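Local coordinates for protein naphthalene dioxygenase large subunit (Rhodococcus sp., PDB 2B1X) that forms the large subunit of a Rieske-type ring-hydroxylating dioxygenase, carrying an iron-sulfur cluster and a separate iron ion, at residues A[186-191]-A[339-344]. Numbering follows the deposited sequence.
Sequences AGLQVV and FFLVEK
Lys344 NZ is gripped by two carbonyls of the facing segment, lying 2.8 Å from Leu188 O and 3.0 Å from Ala186 O. The first oxygen is met from above its carbonyl plane, the second at a modest tilt. The lysine chain runs extended over Gly187 and bends only at its last torsion (chi4 92°), which swings the ammonium between the two oxygens, while its own backbone N makes an almost straight 2.8 Å bond to Gly187 O. Beyond this clasp Gln189 and Val342 exchange backbone bonds, Val191 N reaches Phe340 O, and a water links Val191 O to Phe340 N.

On one face Val190 CG2 rests on Leu341 CG at 3.9 Å, and Val190 CG1 meets the edge of the Phe339 ring; His51 of strand 47-51 packs over Val190 and Leu341. On the other, Val191 lies alongside Phe340, with Val191 CG2 3.8 Å from Phe340 CD2 at the ring edge, and also touches Val342 CG1. Gln189 lays its CB and CG against Lys344 CG, and its OE1 accepts from Lys351 of helix 348-361. Glu343, whose OE1 forms a salt bridge with Arg183, lies beside Leu188 CD1.

The arrangement is an antiparallel strand pair that joins strand 188-199, outermost within this chain in the catalytic domain's large sheet, to its neighbour 333-343, in the helix-backed antiparallel sheet of the Bet v 1-like fold.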
# COMPACT_ATOMS: atom_id res chain seq x y z
N ALA A 186 46.69 -0.90 5.60
CA ALA A 186 45.64 -0.64 6.59
C ALA A 186 44.27 -1.14 6.13
O ALA A 186 43.37 -1.30 6.95
CB ALA A 186 45.60 0.85 6.95
N GLY A 187 44.11 -1.37 4.82
CA GLY A 187 42.85 -1.88 4.29
C GLY A 187 41.85 -0.81 3.91
O GLY A 187 42.11 0.40 4.03
N LEU A 188 40.70 -1.27 3.43
CA LEU A 188 39.57 -0.44 3.03
C LEU A 188 38.72 -0.05 4.23
O LEU A 188 38.63 -0.79 5.22
CB LEU A 188 38.69 -1.27 2.10
CG LEU A 188 38.60 -1.05 0.59
CD1 LEU A 188 39.63 -0.11 -0.01
CD2 LEU A 188 38.58 -2.40 -0.12
N GLN A 189 38.09 1.12 4.13
CA GLN A 189 37.05 1.51 5.09
C GLN A 189 35.77 1.87 4.36
O GLN A 189 35.81 2.58 3.36
CB GLN A 189 37.50 2.66 5.98
CG GLN A 189 37.76 3.97 5.27
CD GLN A 189 38.29 5.07 6.21
OE1 GLN A 189 38.74 6.13 5.74
NE2 GLN A 189 38.25 4.82 7.53
N VAL A 190 34.64 1.36 4.84
CA VAL A 190 33.34 1.86 4.42
C VAL A 190 33.24 3.25 5.04
O VAL A 190 33.52 3.41 6.22
CB VAL A 190 32.16 0.97 4.96
CG1 VAL A 190 30.81 1.69 4.88
CG2 VAL A 190 32.11 -0.34 4.23
N VAL A 191 32.83 4.24 4.26
CA VAL A 191 32.66 5.58 4.83
C VAL A 191 31.22 5.82 5.22
O VAL A 191 30.33 5.80 4.39
CB VAL A 191 33.15 6.71 3.89
CG1 VAL A 191 32.97 8.06 4.56
CG2 VAL A 191 34.60 6.51 3.59
N PHE A 339 27.39 0.98 -0.77
CA PHE A 339 28.49 1.35 0.13
C PHE A 339 29.58 2.05 -0.67
O PHE A 339 29.89 1.65 -1.79
CB PHE A 339 29.10 0.08 0.73
CG PHE A 339 28.15 -0.77 1.55
CD1 PHE A 339 27.26 -1.67 0.94
CD2 PHE A 339 28.19 -0.73 2.95
CE1 PHE A 339 26.40 -2.49 1.71
CE2 PHE A 339 27.37 -1.54 3.74
CZ PHE A 339 26.45 -2.42 3.13
N PHE A 340 30.15 3.11 -0.10
CA PHE A 340 31.35 3.73 -0.66
C PHE A 340 32.54 3.32 0.20
O PHE A 340 32.47 3.41 1.43
CB PHE A 340 31.21 5.25 -0.71
CG PHE A 340 32.52 5.98 -0.98
CD1 PHE A 340 33.05 6.02 -2.27
CD2 PHE A 340 33.21 6.59 0.05
CE1 PHE A 340 34.25 6.67 -2.54
CE2 PHE A 340 34.45 7.25 -0.20
CZ PHE A 340 34.96 7.29 -1.50
N LEU A 341 33.63 2.88 -0.45
CA LEU A 341 34.82 2.45 0.29
C LEU A 341 36.05 3.16 -0.23
O LEU A 341 36.11 3.52 -1.39
CB LEU A 341 35.03 0.94 0.18
CG LEU A 341 33.95 0.02 0.81
CD1 LEU A 341 32.85 -0.19 -0.13
CD2 LEU A 341 34.58 -1.33 1.21
N VAL A 342 37.03 3.35 0.65
CA VAL A 342 38.31 3.98 0.26
C VAL A 342 39.40 3.47 1.21
O VAL A 342 39.12 3.09 2.37
CB VAL A 342 38.20 5.53 0.21
CG1 VAL A 342 37.98 6.14 1.62
CG2 VAL A 342 39.40 6.20 -0.53
N GLU A 343 40.64 3.43 0.72
CA GLU A 343 41.75 2.92 1.50
C GLU A 343 41.91 3.82 2.72
O GLU A 343 41.89 5.04 2.58
CB GLU A 343 43.03 2.92 0.64
CG GLU A 343 43.10 1.77 -0.37
CD GLU A 343 42.27 1.95 -1.65
OE1 GLU A 343 42.22 0.97 -2.44
OE2 GLU A 343 41.66 3.04 -1.89
N LYS A 344 42.01 3.21 3.91
CA LYS A 344 42.12 3.97 5.16
C LYS A 344 43.26 5.00 5.13
O LYS A 344 43.13 6.08 5.70
CB LYS A 344 42.31 3.05 6.37
CG LYS A 344 41.07 2.21 6.75
CD LYS A 344 41.39 1.25 7.91
CE LYS A 344 40.26 0.25 8.13
NZ LYS A 344 40.44 -1.04 7.35
O HOH W 1 29.07 4.02 2.32